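Side-chain contacts in hypothetical protein PH1933 (Pyrococcus horikoshii, PDB 1WWZ), which is of unknown function but binds acetyl-coenzyme A and probably transfers its acyl group to an acceptor, as GNAT-type acetyltransferases do: residues Y130-M133 / N134-K138; G27-G30 / L31-Y34; V92-K95 / K96-G99. All coordinates share one frame; numbering follows the deposited sequence.

Contact 1: Y130-M133 / N134-K138; sequences YGAM and NLYEK. With ACO (acetyl coenzyme *a), chain C.
N134 bonds through both its backbone and its side chain: N134 N donates to Y130 O over 2.9 Å, and N134 ND2 donates to the adenine N3A of acetyl-coenzyme A, also over 2.9 Å. With CG anti to the backbone N (chi1 175°), the amide is laid beside the adenine. G131, A132 and M133 pair with L135, Y136 and E137 in the same i to i+4 pattern of helix 130-138. A132 O also lies obliquely beside the Y136 ring, 3.2 Å from CD2. Further out, Y136 CE2 rests on A132 CB at 4.1 Å, where the small methyl lets ring and helix pack closely.

G131 suits its place because a CB would run into the adenine amino nitrogen N6A. L135 CD1 packs against ribose O4B, and K138 NZ reaches ribose O2B at a distance too short to trust in detail. At the other end of the cofactor, Y136 OH stands 3.3 Å from the acetyl carbon C and 3.4 Å from the sulfur S1P, near the ring plane. This hydroxyl beside the thioester is consistent with the thiolate-protonating tyrosine of many GNAT enzymes, a role not established here.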
loop_
_atom_site.group_PDB
_atom_site.type_symbol
_atom_site.label_atom_id
_atom_site.label_comp_id
_atom_site.label_asym_id
_atom_site.label_seq_id
_atom_site.Cartn_x
_atom_site.Cartn_y
_atom_site.Cartn_z
ATOM N N TYR A 130 -5.113 -8.172 20.151
ATOM C CA TYR A 130 -3.754 -8.509 19.737
ATOM C C TYR A 130 -3.585 -8.588 18.222
ATOM O O TYR A 130 -2.498 -8.338 17.699
ATOM C CB TYR A 130 -3.326 -9.832 20.390
ATOM C CG TYR A 130 -4.304 -10.958 20.155
ATOM C CD1 TYR A 130 -4.278 -11.697 18.970
ATOM C CD2 TYR A 130 -5.292 -11.252 21.092
ATOM C CE1 TYR A 130 -5.216 -12.694 18.727
ATOM C CE2 TYR A 130 -6.233 -12.244 20.857
ATOM C CZ TYR A 130 -6.191 -12.959 19.674
ATOM O OH TYR A 130 -7.129 -13.930 19.432
ATOM N N GLY A 131 -4.662 -8.930 17.522
ATOM C CA GLY A 131 -4.606 -9.033 16.075
ATOM C C GLY A 131 -4.350 -7.697 15.409
ATOM O O GLY A 131 -3.472 -7.573 14.553
ATOM N N ALA A 132 -5.120 -6.690 15.801
ATOM C CA ALA A 132 -4.957 -5.358 15.234
ATOM C C ALA A 132 -3.597 -4.790 15.629
ATOM O O ALA A 132 -2.901 -4.197 14.805
ATOM C CB ALA A 132 -6.077 -4.439 15.722
ATOM N N MET A 133 -3.212 -4.972 16.888
ATOM C CA MET A 133 -1.930 -4.455 17.340
ATOM C C MET A 133 -0.769 -5.103 16.591
ATOM O O MET A 133 0.239 -4.450 16.323
ATOM C CB MET A 133 -1.774 -4.645 18.851
ATOM C CG MET A 133 -2.731 -3.781 19.667
ATOM S SD MET A 133 -2.383 -3.808 21.436
ATOM C CE MET A 133 -2.939 -5.423 21.842
ATOM N N ASN A 134 -0.908 -6.384 16.250
ATOM C CA ASN A 134 0.147 -7.071 15.503
ATOM C C ASN A 134 0.282 -6.417 14.132
ATOM O O ASN A 134 1.389 -6.135 13.673
ATOM C CB ASN A 134 -0.177 -8.561 15.332
ATOM C CG ASN A 134 0.844 -9.284 14.455
ATOM O OD1 ASN A 134 2.054 -9.173 14.667
ATOM N ND2 ASN A 134 0.357 -10.030 13.472
ATOM N N LEU A 135 -0.851 -6.169 13.483
ATOM C CA LEU A 135 -0.843 -5.535 12.172
ATOM C C LEU A 135 -0.206 -4.148 12.256
ATOM O O LEU A 135 0.653 -3.799 11.447
ATOM C CB LEU A 135 -2.270 -5.422 11.620
ATOM C CG LEU A 135 -2.428 -4.707 10.271
ATOM C CD1 LEU A 135 -1.475 -5.313 9.240
ATOM C CD2 LEU A 135 -3.874 -4.820 9.800
ATOM N N TYR A 136 -0.621 -3.352 13.236
ATOM C CA TYR A 136 -0.060 -2.011 13.376
ATOM C C TYR A 136 1.456 -2.008 13.603
ATOM O O TYR A 136 2.171 -1.184 13.029
ATOM C CB TYR A 136 -0.745 -1.254 14.520
ATOM C CG TYR A 136 -2.204 -0.924 14.267
ATOM C CD1 TYR A 136 -2.625 -0.423 13.032
ATOM C CD2 TYR A 136 -3.155 -1.070 15.276
ATOM C CE1 TYR A 136 -3.963 -0.076 12.811
ATOM C CE2 TYR A 136 -4.490 -0.725 15.066
ATOM C CZ TYR A 136 -4.886 -0.227 13.832
ATOM O OH TYR A 136 -6.202 0.129 13.628
ATOM N N GLU A 137 1.947 -2.919 14.439
ATOM C CA GLU A 137 3.380 -2.976 14.719
ATOM C C GLU A 137 4.179 -3.351 13.470
ATOM O O GLU A 137 5.300 -2.883 13.275
ATOM C CB GLU A 137 3.669 -3.969 15.851
ATOM C CG GLU A 137 2.975 -3.623 17.160
ATOM C CD GLU A 137 3.465 -4.460 18.327
ATOM O OE1 GLU A 137 3.585 -5.692 18.169
ATOM O OE2 GLU A 137 3.724 -3.885 19.406
ATOM N N LYS A 138 3.594 -4.191 12.625
ATOM C CA LYS A 138 4.251 -4.605 11.390
ATOM C C LYS A 138 4.440 -3.414 10.465
ATOM O O LYS A 138 5.298 -3.426 9.579
ATOM C CB LYS A 138 3.418 -5.672 10.690
ATOM C CG LYS A 138 3.509 -7.016 11.368
ATOM C CD LYS A 138 2.450 -7.965 10.863
ATOM C CE LYS A 138 2.824 -9.389 11.221
ATOM N NZ LYS A 138 2.492 -10.277 10.073
HETATM N N1A ACO C . -3.920 -12.437 14.648
HETATM C C2A ACO C . -2.655 -12.230 14.276
HETATM N N3A ACO C . -2.228 -11.370 13.304
HETATM C C4A ACO C . -3.282 -10.680 12.684
HETATM C C5A ACO C . -4.614 -10.845 13.005
HETATM C C6A ACO C . -4.937 -11.795 14.059
HETATM N N6A ACO C . -6.198 -12.038 14.432
HETATM N N7A ACO C . -5.407 -10.030 12.204
HETATM C C8A ACO C . -4.553 -9.401 11.444
HETATM N N9A ACO C . -3.223 -9.740 11.678
HETATM C C1B ACO C . -2.016 -9.256 11.030
HETATM C C2B ACO C . -1.277 -10.308 10.185
HETATM O O2B ACO C . 0.114 -9.930 10.166
HETATM C C3B ACO C . -2.037 -10.240 8.833
HETATM O O3B ACO C . -1.107 -10.675 7.821
HETATM P P3B ACO C . -0.925 -12.176 7.271
HETATM O O7A ACO C . -0.483 -12.946 8.479
HETATM O O8A ACO C . 0.116 -12.084 6.259
HETATM O O9A ACO C . -2.240 -12.597 6.740
HETATM C C4B ACO C . -2.327 -8.769 8.697
HETATM O O4B ACO C . -2.264 -8.269 10.063
HETATM C C5B ACO C . -3.728 -8.418 8.243
HETATM O O5B ACO C . -4.187 -9.177 7.138
HETATM P P1A ACO C . -5.552 -8.754 6.443
HETATM O O1A ACO C . -6.113 -9.950 5.815
HETATM O O2A ACO C . -5.273 -7.563 5.547
HETATM O O3A ACO C . -6.470 -8.465 7.771
HETATM P P2A ACO C . -7.941 -7.988 7.813
HETATM O O4A ACO C . -8.625 -9.019 8.618
HETATM O O5A ACO C . -8.385 -7.785 6.407
HETATM O O6A ACO C . -7.943 -6.617 8.548
HETATM C CBP ACO C . -8.596 -5.780 10.810
HETATM C CCP ACO C . -7.514 -6.410 9.966
HETATM C CDP ACO C . -7.967 -5.526 12.221
HETATM C CEP ACO C . -9.075 -4.463 10.160
HETATM C CAP ACO C . -9.800 -6.796 10.886
HETATM O OAP ACO C . -9.360 -7.995 11.520
HETATM C C9P ACO C . -11.043 -6.307 11.675
HETATM O O9P ACO C . -11.972 -5.738 11.118
HETATM N N8P ACO C . -11.038 -6.538 13.028
HETATM C C7P ACO C . -12.132 -6.134 13.946
HETATM C C6P ACO C . -12.211 -4.616 14.202
HETATM C C5P ACO C . -10.948 -4.066 14.818
HETATM O O5P ACO C . -10.400 -4.640 15.793
HETATM N N4P ACO C . -10.427 -2.953 14.325
HETATM C C3P ACO C . -9.259 -2.126 14.647
HETATM C C2P ACO C . -9.711 -1.252 15.821
HETATM S S1P ACO C . -8.276 -0.126 16.253
HETATM C C ACO C . -8.699 1.146 15.513
HETATM O O ACO C . -9.776 1.364 14.786
HETATM C CH3 ACO C . -7.938 2.605 15.408
#

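Contact 2: G27-G30 / L31-Y34; sequences GYEG and LEEY. With ACO (acetyl coenzyme *a), chain C.
Y28 and L31 cross at a slant, the CD2 corner of the tyrosine ring resting 4.1 Å from L31 CB. Both side chains lead on to the pantetheine arm of acetyl-coenzyme A. The Y28 ring turns one face to the cofactor, with C6P 3.7 Å above its plane and displaced toward the rim, while L31 CD1 approaches the amide oxygen O5P. An aromatic residue suits this place because its flat side takes the methylene C6P and its hydroxyl remains available for E90, to which it is hydrogen-bonded.

L31 also touches Y34, setting CD2 in the plane of that ring, at its edge. The ring carries E33 CG over one face, meets W150 edge-to-face, and uses its OH to bond the backbone of K128.

The backbone carrying these side chains makes a type II beta turn from Y28 to L31, closed by L31 N donating to Y28 O over 2.8 Å. It joins helix 14-27 to helix 32-35 of the GNAT fold, and its third position falls to G30, whose phi of 101° would press a CB against the preceding carbonyl.

E29 and E32 lie side by side and point the same way, their carboxylates turned 41° apart and their OE2 atoms 6.2 Å from each other. Bent at chi2, the E32 chain curls back over the turn, and OE2 receives G30 N on its syn side, 2.7 Å away in an almost straight bond, though 34° out of the carboxylate plane. An acid at the first turn of a helix probably also gains from the helix dipole. A water spans the junction, donating to G30 O and accepting from E33 N.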
loop_
_atom_site.group_PDB
_atom_site.type_symbol
_atom_site.label_atom_id
_atom_site.label_comp_id
_atom_site.label_asym_id
_atom_site.label_seq_id
_atom_site.Cartn_x
_atom_site.Cartn_y
_atom_site.Cartn_z
ATOM N N GLY A 27 -17.581 -7.116 11.576
ATOM C CA GLY A 27 -16.198 -7.124 12.008
ATOM C C GLY A 27 -15.982 -7.050 13.506
ATOM O O GLY A 27 -15.036 -7.639 14.019
ATOM N N TYR A 28 -16.844 -6.325 14.214
ATOM C CA TYR A 28 -16.697 -6.197 15.661
ATOM C C TYR A 28 -17.409 -7.270 16.470
ATOM O O TYR A 28 -17.454 -7.196 17.700
ATOM C CB TYR A 28 -17.166 -4.823 16.138
ATOM C CG TYR A 28 -16.073 -3.779 16.094
ATOM C CD1 TYR A 28 -16.002 -2.854 15.051
ATOM C CD2 TYR A 28 -15.086 -3.743 17.079
ATOM C CE1 TYR A 28 -14.971 -1.919 14.990
ATOM C CE2 TYR A 28 -14.052 -2.814 17.028
ATOM C CZ TYR A 28 -14.001 -1.907 15.980
ATOM O OH TYR A 28 -12.974 -0.997 15.920
ATOM N N GLU A 29 -17.961 -8.265 15.785
ATOM C CA GLU A 29 -18.652 -9.346 16.471
ATOM C C GLU A 29 -17.627 -10.083 17.325
ATOM O O GLU A 29 -16.620 -10.579 16.813
ATOM C CB GLU A 29 -19.283 -10.302 15.460
ATOM C CG GLU A 29 -20.243 -11.310 16.079
ATOM C CD GLU A 29 -20.548 -12.470 15.151
ATOM O OE1 GLU A 29 -19.585 -13.134 14.710
ATOM O OE2 GLU A 29 -21.740 -12.722 14.872
ATOM N N GLY A 30 -17.881 -10.140 18.629
ATOM C CA GLY A 30 -16.960 -10.803 19.535
ATOM C C GLY A 30 -16.092 -9.798 20.265
ATOM O O GLY A 30 -15.513 -10.104 21.309
ATOM N N LEU A 31 -16.002 -8.591 19.709
ATOM C CA LEU A 31 -15.208 -7.516 20.293
ATOM C C LEU A 31 -16.103 -6.354 20.718
ATOM O O LEU A 31 -15.689 -5.192 20.686
ATOM C CB LEU A 31 -14.156 -7.026 19.286
ATOM C CG LEU A 31 -12.914 -7.898 19.099
ATOM C CD1 LEU A 31 -12.145 -7.438 17.880
ATOM C CD2 LEU A 31 -12.039 -7.820 20.338
ATOM N N GLU A 32 -17.326 -6.684 21.123
ATOM C CA GLU A 32 -18.304 -5.690 21.558
ATOM C C GLU A 32 -17.783 -4.787 22.677
ATOM O O GLU A 32 -18.282 -3.678 22.865
ATOM C CB GLU A 32 -19.591 -6.373 22.042
ATOM C CG GLU A 32 -20.384 -7.131 20.979
ATOM C CD GLU A 32 -19.745 -8.449 20.571
ATOM O OE1 GLU A 32 -18.852 -8.938 21.295
ATOM O OE2 GLU A 32 -20.153 -9.004 19.529
ATOM N N GLU A 33 -16.797 -5.271 23.426
ATOM C CA GLU A 33 -16.219 -4.497 24.516
ATOM C C GLU A 33 -15.620 -3.205 23.967
ATOM O O GLU A 33 -15.563 -2.191 24.665
ATOM C CB GLU A 33 -15.143 -5.322 25.243
ATOM C CG GLU A 33 -14.263 -4.526 26.206
ATOM C CD GLU A 33 -13.426 -5.411 27.127
ATOM O OE1 GLU A 33 -13.061 -6.533 26.713
ATOM O OE2 GLU A 33 -13.115 -4.974 28.255
ATOM N N TYR A 34 -15.191 -3.250 22.711
ATOM C CA TYR A 34 -14.589 -2.091 22.061
ATOM C C TYR A 34 -15.495 -1.525 20.975
ATOM O O TYR A 34 -15.541 -0.313 20.763
ATOM C CB TYR A 34 -13.243 -2.480 21.446
ATOM C CG TYR A 34 -12.322 -3.188 22.413
ATOM C CD1 TYR A 34 -11.916 -2.574 23.597
ATOM C CD2 TYR A 34 -11.863 -4.476 22.147
ATOM C CE1 TYR A 34 -11.073 -3.227 24.496
ATOM C CE2 TYR A 34 -11.020 -5.141 23.039
ATOM C CZ TYR A 34 -10.629 -4.511 24.209
ATOM O OH TYR A 34 -9.785 -5.156 25.083
HETATM N N1A ACO C . -3.920 -12.437 14.648
HETATM C C2A ACO C . -2.655 -12.230 14.276
HETATM N N3A ACO C . -2.228 -11.370 13.304
HETATM C C4A ACO C . -3.282 -10.680 12.684
HETATM C C5A ACO C . -4.614 -10.845 13.005
HETATM C C6A ACO C . -4.937 -11.795 14.059
HETATM N N6A ACO C . -6.198 -12.038 14.432
HETATM N N7A ACO C . -5.407 -10.030 12.204
HETATM C C8A ACO C . -4.553 -9.401 11.444
HETATM N N9A ACO C . -3.223 -9.740 11.678
HETATM C C1B ACO C . -2.016 -9.256 11.030
HETATM C C2B ACO C . -1.277 -10.308 10.185
HETATM O O2B ACO C . 0.114 -9.930 10.166
HETATM C C3B ACO C . -2.037 -10.240 8.833
HETATM O O3B ACO C . -1.107 -10.675 7.821
HETATM P P3B ACO C . -0.925 -12.176 7.271
HETATM O O7A ACO C . -0.483 -12.946 8.479
HETATM O O8A ACO C . 0.116 -12.084 6.259
HETATM O O9A ACO C . -2.240 -12.597 6.740
HETATM C C4B ACO C . -2.327 -8.769 8.697
HETATM O O4B ACO C . -2.264 -8.269 10.063
HETATM C C5B ACO C . -3.728 -8.418 8.243
HETATM O O5B ACO C . -4.187 -9.177 7.138
HETATM P P1A ACO C . -5.552 -8.754 6.443
HETATM O O1A ACO C . -6.113 -9.950 5.815
HETATM O O2A ACO C . -5.273 -7.563 5.547
HETATM O O3A ACO C . -6.470 -8.465 7.771
HETATM P P2A ACO C . -7.941 -7.988 7.813
HETATM O O4A ACO C . -8.625 -9.019 8.618
HETATM O O5A ACO C . -8.385 -7.785 6.407
HETATM O O6A ACO C . -7.943 -6.617 8.548
HETATM C CBP ACO C . -8.596 -5.780 10.810
HETATM C CCP ACO C . -7.514 -6.410 9.966
HETATM C CDP ACO C . -7.967 -5.526 12.221
HETATM C CEP ACO C . -9.075 -4.463 10.160
HETATM C CAP ACO C . -9.800 -6.796 10.886
HETATM O OAP ACO C . -9.360 -7.995 11.520
HETATM C C9P ACO C . -11.043 -6.307 11.675
HETATM O O9P ACO C . -11.972 -5.738 11.118
HETATM N N8P ACO C . -11.038 -6.538 13.028
HETATM C C7P ACO C . -12.132 -6.134 13.946
HETATM C C6P ACO C . -12.211 -4.616 14.202
HETATM C C5P ACO C . -10.948 -4.066 14.818
HETATM O O5P ACO C . -10.400 -4.640 15.793
HETATM N N4P ACO C . -10.427 -2.953 14.325
HETATM C C3P ACO C . -9.259 -2.126 14.647
HETATM C C2P ACO C . -9.711 -1.252 15.821
HETATM S S1P ACO C . -8.276 -0.126 16.253
HETATM C C ACO C . -8.699 1.146 15.513
HETATM O O ACO C . -9.776 1.364 14.786
HETATM C CH3 ACO C . -7.938 2.605 15.408
HETATM O O HOH W 1 -15.881 -8.049 23.529
#

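Contact 3: V92-K95 / K96-G99; sequences VVDK and KFQG. With ACO (acetyl coenzyme *a), chain C.
The N-H of F97 bonds to D94 O and that of Q98 to K95 O, two i to i+3 bonds that wind a short 3-10 turn off the end of strand 83-93. D94 reinforces it with an Asx turn: CG is anti to the backbone N (chi1 180°), and OD1 accepts K96 N at 2.6 Å. An aspartate is short enough to do this while its OD1 lies at the edge of the F97 ring, the carboxylate perpendicular to it.

Q98 stretches back to the strand, and its NE2 donates to V93 O at 2.8 Å, nearly straight (172°), with V93 O in the plane of the Q98 amide. K95, bent at three successive torsions, folds its methylenes across that amide, CE 3.5 Å from Q98 OE1. Were Q98 cut back to an alanine, V93 O would probably lose this donor and the K95 chain the amide it lies against.

Q98 opens a QGKGIG run, the GNAT cofactor signature (Q/R-x-x-G-x-G/A). V93 N holds the pantetheine oxygen O9P at 2.7 Å, and G99 N bonds the diphosphate oxygen O4A at 3.2 Å; G99 suits its positive phi.

V93 CG1 meets F97 CB at 4.0 Å, and both side chains pack on I102 of helix 102-115, while F97 also reaches K65 and V67 of strand 65-78, whose V67 and F69 are backbone-bonded to D94 and V92 at the end of strand 83-93.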
loop_
_atom_site.group_PDB
_atom_site.type_symbol
_atom_site.label_atom_id
_atom_site.label_comp_id
_atom_site.label_asym_id
_atom_site.label_seq_id
_atom_site.Cartn_x
_atom_site.Cartn_y
_atom_site.Cartn_z
ATOM N N VAL A 92 -12.114 -1.437 10.041
ATOM C CA VAL A 92 -12.769 -2.726 10.188
ATOM C C VAL A 92 -13.107 -3.379 8.856
ATOM O O VAL A 92 -13.428 -2.708 7.875
ATOM C CB VAL A 92 -14.061 -2.575 11.037
ATOM C CG1 VAL A 92 -15.001 -1.576 10.377
ATOM C CG2 VAL A 92 -14.750 -3.924 11.213
ATOM N N VAL A 93 -13.023 -4.701 8.837
ATOM C CA VAL A 93 -13.320 -5.471 7.642
ATOM C C VAL A 93 -14.350 -6.541 7.985
ATOM O O VAL A 93 -14.280 -7.148 9.051
ATOM C CB VAL A 93 -12.047 -6.146 7.097
ATOM C CG1 VAL A 93 -12.402 -7.091 5.961
ATOM C CG2 VAL A 93 -11.064 -5.086 6.621
ATOM N N ASP A 94 -15.311 -6.747 7.090
ATOM C CA ASP A 94 -16.342 -7.762 7.284
ATOM C C ASP A 94 -15.672 -9.067 7.699
ATOM O O ASP A 94 -14.677 -9.476 7.104
ATOM C CB ASP A 94 -17.119 -7.963 5.985
ATOM C CG ASP A 94 -18.212 -9.006 6.111
ATOM O OD1 ASP A 94 -17.890 -10.189 6.345
ATOM O OD2 ASP A 94 -19.394 -8.638 5.978
ATOM N N LYS A 95 -16.214 -9.714 8.725
ATOM C CA LYS A 95 -15.647 -10.960 9.229
ATOM C C LYS A 95 -15.384 -11.982 8.125
ATOM O O LYS A 95 -14.339 -12.632 8.106
ATOM C CB LYS A 95 -16.578 -11.563 10.285
ATOM C CG LYS A 95 -16.086 -12.865 10.906
ATOM C CD LYS A 95 -14.705 -12.722 11.542
ATOM C CE LYS A 95 -14.690 -11.706 12.680
ATOM N NZ LYS A 95 -15.600 -12.078 13.800
ATOM N N LYS A 96 -16.336 -12.115 7.210
ATOM C CA LYS A 96 -16.216 -13.068 6.113
ATOM C C LYS A 96 -15.096 -12.720 5.138
ATOM O O LYS A 96 -14.622 -13.582 4.396
ATOM C CB LYS A 96 -17.538 -13.155 5.351
ATOM C CG LYS A 96 -18.711 -13.610 6.203
ATOM C CD LYS A 96 -19.979 -13.728 5.377
ATOM C CE LYS A 96 -21.141 -14.234 6.218
ATOM N NZ LYS A 96 -22.362 -14.463 5.392
ATOM N N PHE A 97 -14.672 -11.461 5.143
ATOM C CA PHE A 97 -13.620 -11.013 4.238
ATOM C C PHE A 97 -12.274 -10.778 4.906
ATOM O O PHE A 97 -11.332 -10.329 4.261
ATOM C CB PHE A 97 -14.070 -9.739 3.527
ATOM C CG PHE A 97 -15.144 -9.969 2.510
ATOM C CD1 PHE A 97 -14.818 -10.201 1.179
ATOM C CD2 PHE A 97 -16.481 -9.988 2.889
ATOM C CE1 PHE A 97 -15.811 -10.451 0.236
ATOM C CE2 PHE A 97 -17.485 -10.237 1.955
ATOM C CZ PHE A 97 -17.149 -10.470 0.626
ATOM N N GLN A 98 -12.182 -11.085 6.195
ATOM C CA GLN A 98 -10.936 -10.899 6.928
ATOM C C GLN A 98 -9.905 -11.962 6.563
ATOM O O GLN A 98 -10.248 -13.021 6.033
ATOM C CB GLN A 98 -11.200 -10.928 8.436
ATOM C CG GLN A 98 -11.825 -9.647 8.982
ATOM C CD GLN A 98 -12.217 -9.764 10.439
ATOM O OE1 GLN A 98 -11.721 -10.632 11.157
ATOM N NE2 GLN A 98 -13.103 -8.882 10.891
ATOM N N GLY A 99 -8.639 -11.666 6.845
ATOM C CA GLY A 99 -7.568 -12.602 6.556
ATOM C C GLY A 99 -7.248 -12.769 5.081
ATOM O O GLY A 99 -6.557 -13.715 4.700
HETATM N N1A ACO C . -3.920 -12.437 14.648
HETATM C C2A ACO C . -2.655 -12.230 14.276
HETATM N N3A ACO C . -2.228 -11.370 13.304
HETATM C C4A ACO C . -3.282 -10.680 12.684
HETATM C C5A ACO C . -4.614 -10.845 13.005
HETATM C C6A ACO C . -4.937 -11.795 14.059
HETATM N N6A ACO C . -6.198 -12.038 14.432
HETATM N N7A ACO C . -5.407 -10.030 12.204
HETATM C C8A ACO C . -4.553 -9.401 11.444
HETATM N N9A ACO C . -3.223 -9.740 11.678
HETATM C C1B ACO C . -2.016 -9.256 11.030
HETATM C C2B ACO C . -1.277 -10.308 10.185
HETATM O O2B ACO C . 0.114 -9.930 10.166
HETATM C C3B ACO C . -2.037 -10.240 8.833
HETATM O O3B ACO C . -1.107 -10.675 7.821
HETATM P P3B ACO C . -0.925 -12.176 7.271
HETATM O O7A ACO C . -0.483 -12.946 8.479
HETATM O O8A ACO C . 0.116 -12.084 6.259
HETATM O O9A ACO C . -2.240 -12.597 6.740
HETATM C C4B ACO C . -2.327 -8.769 8.697
HETATM O O4B ACO C . -2.264 -8.269 10.063
HETATM C C5B ACO C . -3.728 -8.418 8.243
HETATM O O5B ACO C . -4.187 -9.177 7.138
HETATM P P1A ACO C . -5.552 -8.754 6.443
HETATM O O1A ACO C . -6.113 -9.950 5.815
HETATM O O2A ACO C . -5.273 -7.563 5.547
HETATM O O3A ACO C . -6.470 -8.465 7.771
HETATM P P2A ACO C . -7.941 -7.988 7.813
HETATM O O4A ACO C . -8.625 -9.019 8.618
HETATM O O5A ACO C . -8.385 -7.785 6.407
HETATM O O6A ACO C . -7.943 -6.617 8.548
HETATM C CBP ACO C . -8.596 -5.780 10.810
HETATM C CCP ACO C . -7.514 -6.410 9.966
HETATM C CDP ACO C . -7.967 -5.526 12.221
HETATM C CEP ACO C . -9.075 -4.463 10.160
HETATM C CAP ACO C . -9.800 -6.796 10.886
HETATM O OAP ACO C . -9.360 -7.995 11.520
HETATM C C9P ACO C . -11.043 -6.307 11.675
HETATM O O9P ACO C . -11.972 -5.738 11.118
HETATM N N8P ACO C . -11.038 -6.538 13.028
HETATM C C7P ACO C . -12.132 -6.134 13.946
HETATM C C6P ACO C . -12.211 -4.616 14.202
HETATM C C5P ACO C . -10.948 -4.066 14.818
HETATM O O5P ACO C . -10.400 -4.640 15.793
HETATM N N4P ACO C . -10.427 -2.953 14.325
HETATM C C3P ACO C . -9.259 -2.126 14.647
HETATM C C2P ACO C . -9.711 -1.252 15.821
HETATM S S1P ACO C . -8.276 -0.126 16.253
HETATM C C ACO C . -8.699 1.146 15.513
HETATM O O ACO C . -9.776 1.364 14.786
HETATM C CH3 ACO C . -7.938 2.605 15.408
#

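Acetyl-coenzyme A unites the three contacts, which come from different elements of one GNAT fold. Contact 1 is the most buried, within a regular helix packed on the sheet; its side chains serve both the adenosine and thioester ends. Contact 2 is partly buried in a loop between two helices and meets the pantetheine arm mainly through apolar contact. Contact 3 lies at the surface, where a strand turns toward helix 102-115, and uses backbone N-H groups for pantetheine and diphosphate. Contacts 2 and 3 touch, G27 packing on V92 and Q98, whereas contact 1 stands about 7 Å from each of them, nearest atom to nearest atom.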